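Local structure of glucanase (Clostridium thermocellum, 5GXX) at residues S4-Q12 and K333-S342; N343-V351 and A387-Y398. The protein probably hydrolyses beta-1,4-glucosidic bonds within cellulose chains, as a family 9 endoglucanase of the bacterial cellulosome. The protein carries 1 engineered substitution. All coordinates share one frame; numbering follows the deposited sequence.

How the contacts relate
Both contacts lie in the glycoside hydrolase family 9 catalytic domain, an (alpha/alpha)6 barrel, and come in series along the chain. Contact 1 joins the N-terminal residues and the start of helix 7-20 to the C-terminal end of helix 322-340, closing at Ser342. Contact 2 opens at the very next residue, Asn343, and pairs two loop segments lying between that helix and helix 412-429. Their centres are about 12 Å apart, and helix 322-340 serves both: Tyr338 reaches Pro392 and Asp396, while Ala339 is joined through its backbone to Tyr349. The chain's beginning and these late loops are thereby gathered around one helix end.

Contact 1. Residues S4-Q12 and K333-S342; sequences SYNYAEALQ and KSQIDYALGS
Ser4 and Tyr5 run past the last turns of helix 322-340 before helix 7-12 sets off at 71° to helix 333-340, the two axes 12.3 Å apart at closest approach. Tyr5 lies over Leu340, whose CB sits 3.8 Å from the ring centroid and almost on the ring normal, a CH-pi contact. At the far end of that ring, Tyr5 OH and Ser342 OG form a 2.7 Å hydrogen bond, and a water links the same hydroxyl to Gly341 O, weakly on the Gly341 side. Here Gly341, with positive phi, closes the helix in a Schellman motif: Ser342 N bonds to Asp337 O and Gly341 N to Tyr338 O. Gly341 N also bonds to Asp337 O, which thus takes both N-H groups.

Tyr7 is a knob in a hole lined by Lys333, Ile336, Asp337 and Leu340. Its CG is anti to the carbonyl carbon (chi1 -58°), which sends the ring out toward helix 333-340, where CE1 meets Leu340 CD1 at 3.7 Å. Its OH donates to Asp337 OD1 at 2.6 Å, on the syn side of a carboxylate nearly coplanar with the ring. The other oxygen, OD2, receives Lys333 NZ at 2.8 Å on its syn lone pair, a salt bridge between residues one helical turn apart. Bent at chi4 (-76°), the lysine brings NZ also to Ser4 OG, 2.8 Å away, and weakly to Tyr7 OH.

Both oxygens of Asp337 are thus gripped, one by a phenol and one by an ammonium group, an arrangement that holds the carboxylate's rotation and would probably favour its ionised form.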
loop_
_atom_site.group_PDB
_atom_site.type_symbol
_atom_site.label_atom_id
_atom_site.label_comp_id
_atom_site.label_asym_id
_atom_site.label_seq_id
_atom_site.Cartn_x
_atom_site.Cartn_y
_atom_site.Cartn_z
ATOM N N SER A 4 -8.039 54.711 22.059
ATOM C CA SER A 4 -8.789 54.159 20.891
ATOM C C SER A 4 -9.041 52.663 21.053
ATOM O O SER A 4 -10.038 52.120 20.563
ATOM C CB SER A 4 -8.031 54.413 19.586
ATOM O OG SER A 4 -7.863 55.807 19.358
ATOM N N TYR A 5 -8.113 52.017 21.742
ATOM C CA TYR A 5 -8.167 50.588 22.017
ATOM C C TYR A 5 -7.640 50.435 23.427
ATOM O O TYR A 5 -6.989 51.338 23.953
ATOM C CB TYR A 5 -7.311 49.783 21.015
ATOM C CG TYR A 5 -7.873 49.889 19.614
ATOM C CD1 TYR A 5 -8.949 49.097 19.223
ATOM C CD2 TYR A 5 -7.379 50.831 18.714
ATOM C CE1 TYR A 5 -9.500 49.218 17.971
ATOM C CE2 TYR A 5 -7.942 50.963 17.437
ATOM C CZ TYR A 5 -9.010 50.159 17.090
ATOM O OH TYR A 5 -9.589 50.270 15.853
ATOM N N ASN A 6 -7.905 49.272 24.017
ATOM C CA ASN A 6 -7.270 48.921 25.276
ATOM C C ASN A 6 -5.863 48.413 24.975
ATOM O O ASN A 6 -5.664 47.219 24.777
ATOM C CB ASN A 6 -8.083 47.874 26.037
ATOM C CG ASN A 6 -7.527 47.612 27.427
ATOM O OD1 ASN A 6 -6.402 47.993 27.757
ATOM N ND2 ASN A 6 -8.329 46.945 28.249
ATOM N N TYR A 7 -4.924 49.348 24.886
ATOM C CA TYR A 7 -3.529 49.044 24.574
ATOM C C TYR A 7 -2.872 48.179 25.641
ATOM O O TYR A 7 -2.007 47.375 25.309
ATOM C CB TYR A 7 -2.689 50.307 24.346
ATOM C CG TYR A 7 -3.222 51.186 23.231
ATOM C CD1 TYR A 7 -3.133 50.785 21.894
ATOM C CD2 TYR A 7 -3.788 52.429 23.518
ATOM C CE1 TYR A 7 -3.614 51.605 20.881
ATOM C CE2 TYR A 7 -4.279 53.253 22.505
ATOM C CZ TYR A 7 -4.206 52.826 21.201
ATOM O OH TYR A 7 -4.681 53.660 20.211
ATOM N N ALA A 8 -3.304 48.307 26.897
ATOM C CA ALA A 8 -2.787 47.442 27.959
ATOM C C ALA A 8 -3.139 45.977 27.724
ATOM O O ALA A 8 -2.310 45.099 27.938
ATOM C CB ALA A 8 -3.289 47.882 29.340
ATOM N N GLU A 9 -4.375 45.720 27.301
ATOM C CA GLU A 9 -4.792 44.345 26.988
ATOM C C GLU A 9 -4.060 43.837 25.749
ATOM O O GLU A 9 -3.608 42.695 25.717
ATOM C CB GLU A 9 -6.305 44.227 26.787
ATOM C CG GLU A 9 -6.771 42.796 26.519
ATOM C CD GLU A 9 -8.227 42.742 26.108
ATOM O OE1 GLU A 9 -9.021 43.529 26.672
ATOM O OE2 GLU A 9 -8.586 41.922 25.239
ATOM N N ALA A 10 -3.935 44.680 24.727
ATOM C CA ALA A 10 -3.135 44.307 23.556
ATOM C C ALA A 10 -1.701 43.933 23.943
ATOM O O ALA A 10 -1.142 42.927 23.485
ATOM C CB ALA A 10 -3.131 45.442 22.563
ATOM N N LEU A 11 -1.091 44.752 24.790
ATOM C CA LEU A 11 0.255 44.472 25.277
ATOM C C LEU A 11 0.364 43.166 26.042
ATOM O O LEU A 11 1.300 42.378 25.792
ATOM C CB LEU A 11 0.726 45.626 26.164
ATOM C CG LEU A 11 2.101 45.444 26.806
ATOM C CD1 LEU A 11 3.172 45.357 25.719
ATOM C CD2 LEU A 11 2.380 46.606 27.775
ATOM N N GLN A 12 -0.574 42.962 26.963
ATOM C CA GLN A 12 -0.684 41.746 27.758
ATOM C C GLN A 12 -0.712 40.511 26.861
ATOM O O GLN A 12 0.017 39.543 27.091
ATOM C CB GLN A 12 -1.947 41.837 28.629
ATOM C CG GLN A 12 -2.338 40.574 29.391
ATOM C CD GLN A 12 -3.705 40.724 30.040
ATOM O OE1 GLN A 12 -4.621 41.314 29.448
ATOM N NE2 GLN A 12 -3.853 40.191 31.256
ATOM N N LYS A 333 0.847 56.017 15.654
ATOM C CA LYS A 333 -0.414 55.577 16.254
ATOM C C LYS A 333 -1.347 55.062 15.163
ATOM O O LYS A 333 -2.082 54.098 15.394
ATOM C CB LYS A 333 -1.070 56.690 17.096
ATOM C CG LYS A 333 -2.359 56.247 17.794
ATOM C CD LYS A 333 -2.875 57.324 18.748
ATOM C CE LYS A 333 -3.942 56.751 19.671
ATOM N NZ LYS A 333 -5.240 56.574 18.939
ATOM N N SER A 334 -1.286 55.668 13.978
ATOM C CA SER A 334 -2.157 55.227 12.898
ATOM C C SER A 334 -1.855 53.791 12.482
ATOM O O SER A 334 -2.752 53.039 12.105
ATOM C CB SER A 334 -2.091 56.169 11.689
ATOM O OG SER A 334 -0.925 55.962 10.924
ATOM N N GLN A 335 -0.576 53.419 12.544
ATOM C CA GLN A 335 -0.228 52.054 12.139
ATOM C C GLN A 335 -0.607 51.016 13.189
ATOM O O GLN A 335 -1.112 49.943 12.859
ATOM C CB GLN A 335 1.264 51.929 11.811
ATOM C CG GLN A 335 1.697 52.886 10.701
ATOM C CD GLN A 335 0.878 52.731 9.437
ATOM O OE1 GLN A 335 0.994 51.728 8.730
ATOM N NE2 GLN A 335 0.067 53.731 9.136
ATOM N N ILE A 336 -0.377 51.337 14.456
ATOM C CA ILE A 336 -0.821 50.435 15.504
ATOM C C ILE A 336 -2.345 50.285 15.480
ATOM O O ILE A 336 -2.871 49.178 15.566
ATOM C CB ILE A 336 -0.321 50.898 16.902
ATOM C CG1 ILE A 336 1.217 50.987 16.955
ATOM C CG2 ILE A 336 -0.919 49.995 17.998
ATOM C CD1 ILE A 336 1.950 49.723 16.501
ATOM N N ASP A 337 -3.041 51.418 15.335
ATOM C CA ASP A 337 -4.511 51.354 15.365
ATOM C C ASP A 337 -5.054 50.559 14.187
ATOM O O ASP A 337 -6.031 49.827 14.335
ATOM C CB ASP A 337 -5.171 52.742 15.436
ATOM C CG ASP A 337 -4.950 53.432 16.783
ATOM O OD1 ASP A 337 -4.462 52.784 17.734
ATOM O OD2 ASP A 337 -5.248 54.651 16.855
ATOM N N TYR A 338 -4.397 50.655 13.028
ATOM C CA TYR A 338 -4.794 49.822 11.895
ATOM C C TYR A 338 -4.725 48.348 12.270
ATOM O O TYR A 338 -5.666 47.594 12.054
ATOM C CB TYR A 338 -3.931 50.103 10.656
ATOM C CG TYR A 338 -4.393 49.377 9.411
ATOM C CD1 TYR A 338 -4.276 47.997 9.308
ATOM C CD2 TYR A 338 -4.995 50.056 8.357
ATOM C CE1 TYR A 338 -4.705 47.309 8.179
ATOM C CE2 TYR A 338 -5.421 49.379 7.223
ATOM C CZ TYR A 338 -5.241 48.009 7.126
ATOM O OH TYR A 338 -5.691 47.277 6.045
ATOM N N ALA A 339 -3.616 47.939 12.882
ATOM C CA ALA A 339 -3.455 46.541 13.309
ATOM C C ALA A 339 -4.509 46.065 14.311
ATOM O O ALA A 339 -4.861 44.880 14.346
ATOM C CB ALA A 339 -2.056 46.359 13.885
ATOM N N LEU A 340 -5.013 46.992 15.129
ATOM C CA LEU A 340 -5.967 46.652 16.199
ATOM C C LEU A 340 -7.422 46.754 15.770
ATOM O O LEU A 340 -8.305 46.258 16.483
ATOM C CB LEU A 340 -5.718 47.535 17.429
ATOM C CG LEU A 340 -4.337 47.463 18.095
ATOM C CD1 LEU A 340 -4.232 48.316 19.350
ATOM C CD2 LEU A 340 -3.918 46.027 18.454
ATOM N N GLY A 341 -7.677 47.383 14.624
ATOM C CA GLY A 341 -9.023 47.404 14.062
ATOM C C GLY A 341 -9.446 48.655 13.318
ATOM O O GLY A 341 -10.581 48.712 12.849
ATOM N N SER A 342 -8.560 49.642 13.204
ATOM C CA SER A 342 -8.867 50.865 12.450
ATOM C C SER A 342 -8.552 50.688 10.972
ATOM O O SER A 342 -7.557 51.216 10.459
ATOM C CB SER A 342 -8.122 52.070 13.015
ATOM O OG SER A 342 -8.543 52.293 14.353
HETATM O O HOH W 1 -6.327 56.747 21.999
HETATM O O HOH W 2 -12.088 49.694 15.180
#

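Contact 2. Residues N343-V351 and A387-Y398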
loop_
_atom_site.group_PDB
_atom_site.type_symbol
_atom_site.label_atom_id
_atom_site.label_comp_id
_atom_site.label_asym_id
_atom_site.label_seq_id
_atom_site.Cartn_x
_atom_site.Cartn_y
_atom_site.Cartn_z
ATOM N N ASN A 343 -9.423 49.941 10.305
ATOM C CA ASN A 343 -9.173 49.529 8.932
ATOM C C ASN A 343 -10.518 49.290 8.254
ATOM O O ASN A 343 -11.554 49.436 8.907
ATOM C CB ASN A 343 -8.243 48.301 8.950
ATOM C CG ASN A 343 -8.817 47.141 9.731
ATOM O OD1 ASN A 343 -9.932 46.687 9.453
ATOM N ND2 ASN A 343 -8.062 46.637 10.699
ATOM N N PRO A 344 -10.527 48.991 6.945
ATOM C CA PRO A 344 -11.826 48.989 6.263
ATOM C C PRO A 344 -12.753 47.889 6.740
ATOM O O PRO A 344 -13.954 48.014 6.505
ATOM C CB PRO A 344 -11.439 48.726 4.810
ATOM C CG PRO A 344 -10.143 49.480 4.700
ATOM C CD PRO A 344 -9.423 49.088 5.976
ATOM N N ASP A 345 -12.221 46.851 7.377
ATOM C CA ASP A 345 -13.035 45.760 7.914
ATOM C C ASP A 345 -13.364 45.899 9.398
ATOM O O ASP A 345 -14.081 45.059 9.977
ATOM C CB ASP A 345 -12.398 44.404 7.603
ATOM C CG ASP A 345 -12.539 44.014 6.146
ATOM O OD1 ASP A 345 -13.620 44.284 5.562
ATOM O OD2 ASP A 345 -11.589 43.422 5.590
ATOM N N ASN A 346 -12.857 46.974 9.997
ATOM C CA ASN A 346 -13.023 47.236 11.419
ATOM C C ASN A 346 -12.592 46.061 12.297
ATOM O O ASN A 346 -13.195 45.779 13.333
ATOM C CB ASN A 346 -14.473 47.608 11.730
ATOM C CG ASN A 346 -14.560 48.877 12.531
ATOM O OD1 ASN A 346 -14.354 48.871 13.744
ATOM N ND2 ASN A 346 -14.808 49.990 11.844
ATOM N N ARG A 347 -11.524 45.384 11.893
ATOM C CA ARG A 347 -11.190 44.109 12.521
ATOM C C ARG A 347 -9.763 44.056 13.017
ATOM O O ARG A 347 -8.861 44.597 12.389
ATOM C CB ARG A 347 -11.483 42.914 11.613
ATOM C CG ARG A 347 -10.689 42.798 10.333
ATOM C CD ARG A 347 -9.425 41.931 10.487
ATOM N NE ARG A 347 -9.760 40.592 10.981
ATOM C CZ ARG A 347 -10.347 39.640 10.255
ATOM N NH1 ARG A 347 -10.643 39.821 8.971
ATOM N NH2 ARG A 347 -10.632 38.479 10.828
ATOM N N SER A 348 -9.579 43.423 14.164
ATOM C CA SER A 348 -8.251 43.184 14.686
ATOM C C SER A 348 -7.494 42.181 13.829
ATOM O O SER A 348 -8.077 41.221 13.323
ATOM C CB SER A 348 -8.389 42.651 16.110
ATOM O OG SER A 348 -7.125 42.209 16.567
ATOM N N TYR A 349 -6.198 42.461 13.669
ATOM C CA TYR A 349 -5.207 41.545 13.085
ATOM C C TYR A 349 -4.333 40.870 14.137
ATOM O O TYR A 349 -3.297 40.283 13.807
ATOM C CB TYR A 349 -4.357 42.312 12.062
ATOM C CG TYR A 349 -5.130 42.549 10.774
ATOM C CD1 TYR A 349 -5.332 41.506 9.883
ATOM C CD2 TYR A 349 -5.666 43.798 10.450
ATOM C CE1 TYR A 349 -6.047 41.685 8.703
ATOM C CE2 TYR A 349 -6.400 43.993 9.251
ATOM C CZ TYR A 349 -6.577 42.918 8.381
ATOM O OH TYR A 349 -7.277 43.047 7.195
ATOM N N VAL A 350 -4.799 40.908 15.384
ATOM C CA VAL A 350 -4.097 40.310 16.517
ATOM C C VAL A 350 -4.977 39.167 17.025
ATOM O O VAL A 350 -6.112 39.388 17.474
ATOM C CB VAL A 350 -3.816 41.332 17.645
ATOM C CG1 VAL A 350 -3.174 40.653 18.863
ATOM C CG2 VAL A 350 -2.976 42.514 17.137
ATOM N N VAL A 351 -4.464 37.943 16.920
ATOM C CA VAL A 351 -5.215 36.761 17.368
ATOM C C VAL A 351 -5.677 36.922 18.814
ATOM O O VAL A 351 -4.900 37.344 19.687
ATOM C CB VAL A 351 -4.341 35.490 17.231
ATOM C CG1 VAL A 351 -5.081 34.226 17.710
ATOM C CG2 VAL A 351 -3.886 35.312 15.809
ATOM N N ALA A 387 -0.800 37.150 18.861
ATOM C CA ALA A 387 -0.029 37.056 17.627
ATOM C C ALA A 387 -0.494 38.067 16.591
ATOM O O ALA A 387 -1.654 38.027 16.180
ATOM C CB ALA A 387 -0.120 35.638 17.055
ATOM N N LEU A 388 0.429 38.937 16.175
ATOM C CA LEU A 388 0.185 39.845 15.041
ATOM C C LEU A 388 0.361 39.054 13.750
ATOM O O LEU A 388 1.460 38.561 13.493
ATOM C CB LEU A 388 1.135 41.040 15.071
ATOM C CG LEU A 388 0.966 42.085 13.956
ATOM C CD1 LEU A 388 -0.359 42.847 14.099
ATOM C CD2 LEU A 388 2.110 43.061 14.061
ATOM N N VAL A 389 -0.696 38.929 12.950
ATOM C CA VAL A 389 -0.550 38.217 11.670
ATOM C C VAL A 389 0.179 39.048 10.595
ATOM O O VAL A 389 0.369 40.252 10.731
ATOM C CB VAL A 389 -1.887 37.604 11.166
ATOM C CG1 VAL A 389 -2.503 36.675 12.205
ATOM C CG2 VAL A 389 -2.890 38.686 10.786
ATOM N N GLY A 390 0.548 38.387 9.504
ATOM C CA GLY A 390 1.151 39.084 8.372
ATOM C C GLY A 390 0.319 40.279 7.925
ATOM O O GLY A 390 0.831 41.390 7.786
ATOM N N GLY A 391 -0.970 40.048 7.695
ATOM C CA GLY A 391 -1.865 41.160 7.459
ATOM C C GLY A 391 -2.411 41.168 6.050
ATOM O O GLY A 391 -2.182 40.236 5.283
ATOM N N PRO A 392 -3.052 42.268 5.674
ATOM C CA PRO A 392 -3.757 42.317 4.400
ATOM C C PRO A 392 -2.817 42.602 3.236
ATOM O O PRO A 392 -1.649 42.935 3.436
ATOM C CB PRO A 392 -4.734 43.480 4.612
ATOM C CG PRO A 392 -3.937 44.406 5.517
ATOM C CD PRO A 392 -3.189 43.505 6.463
ATOM N N GLY A 393 -3.335 42.412 2.029
ATOM C CA GLY A 393 -2.635 42.806 0.817
ATOM C C GLY A 393 -2.648 44.308 0.634
ATOM O O GLY A 393 -3.189 45.093 1.442
ATOM N N ARG A 394 -2.096 44.712 -0.504
ATOM C CA ARG A 394 -1.881 46.115 -0.822
ATOM C C ARG A 394 -3.170 46.908 -0.989
ATOM O O ARG A 394 -3.141 48.135 -0.924
ATOM C CB ARG A 394 -1.040 46.208 -2.108
ATOM C CG ARG A 394 0.438 45.924 -1.872
ATOM C CD ARG A 394 1.234 45.821 -3.182
ATOM N NE ARG A 394 1.287 47.062 -3.961
ATOM C CZ ARG A 394 2.290 47.939 -3.960
ATOM N NH1 ARG A 394 3.363 47.758 -3.189
ATOM N NH2 ARG A 394 2.200 49.024 -4.729
ATOM N N ASP A 395 -4.248 46.190 -1.290
ATOM C CA ASP A 395 -5.577 46.776 -1.444
ATOM C C ASP A 395 -6.450 46.575 -0.197
ATOM O O ASP A 395 -7.684 46.698 -0.267
ATOM C CB ASP A 395 -6.273 46.142 -2.655
ATOM C CG ASP A 395 -6.420 44.638 -2.538
ATOM O OD1 ASP A 395 -5.941 44.036 -1.553
ATOM O OD2 ASP A 395 -7.000 44.020 -3.467
ATOM N N ASP A 396 -5.816 46.269 0.935
ATOM C CA ASP A 396 -6.500 45.991 2.216
ATOM C C ASP A 396 -7.237 44.648 2.240
ATOM O O ASP A 396 -7.941 44.371 3.211
ATOM C CB ASP A 396 -7.471 47.120 2.635
ATOM C CG ASP A 396 -6.771 48.459 2.858
ATOM O OD1 ASP A 396 -6.040 48.619 3.851
ATOM O OD2 ASP A 396 -6.916 49.383 2.037
ATOM N N SER A 397 -7.072 43.810 1.220
ATOM C CA SER A 397 -7.819 42.557 1.192
ATOM C C SER A 397 -7.199 41.515 2.114
ATOM O O SER A 397 -5.990 41.439 2.323
ATOM C CB SER A 397 -7.974 42.018 -0.235
ATOM O OG SER A 397 -6.735 41.547 -0.717
ATOM N N TYR A 398 -8.058 40.652 2.636
ATOM C CA TYR A 398 -7.650 39.644 3.599
ATOM C C TYR A 398 -8.770 38.631 3.795
ATOM O O TYR A 398 -9.954 38.994 3.813
ATOM C CB TYR A 398 -7.268 40.331 4.927
ATOM C CG TYR A 398 -7.035 39.385 6.082
ATOM C CD1 TYR A 398 -5.789 38.816 6.293
ATOM C CD2 TYR A 398 -8.089 39.001 6.908
ATOM C CE1 TYR A 398 -5.575 37.920 7.352
ATOM C CE2 TYR A 398 -7.901 38.100 7.936
ATOM C CZ TYR A 398 -6.644 37.564 8.157
ATOM O OH TYR A 398 -6.458 36.681 9.199
HETATM O O HOH W 3 -9.827 45.314 4.822
HETATM O O HOH W 4 -12.238 40.139 5.846
#
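Tyr349 and Val389 meet where two loops of the family 9 barrel pair as a single beta bridge, Val350 with Leu388. Two backbone hydrogen bonds make it: Val389 N to Tyr349 O at 3.1 Å, nearly straight at 174°, and Val351 N to Ala387 O at 2.9 Å. Beside them Val350 CA offers its hydrogen to Ala387 O.

Aromatic packing follows. Tyr349 drives its edge into the face of Tyr398 in a T-shaped stack, centroids 5.0 Å apart and planes at 86°. One face of the Tyr349 ring carries Arg347 CD; Pro392 CD lies over the opposite face in a CH-pi contact. The arginine chain, bent at chi2 and chi3, doubles back so that its guanidinium turns a face to the edge of Tyr398, planes 77° apart, with NH1 near the ring plane, 3.4 Å from Tyr398 CD2.

In the aliphatic packing, Val350 CG2 meets Leu388 CD1, Val351 CG2 touches Ala387 CB and Val389 CG1, Val389 CG2 lies at the Tyr349 ring edge, and Pro344 CG rests on Asp396 CG.

Among polar links, Arg347 NE bonds to Ser348 O, and Asn408 holds Tyr398 OH. Tyr338, Thr289 and Gly291 bind the Asp396 carboxylate; one water donates to both Asp345 OD2 and Asp396 O, 2.7 Å from each.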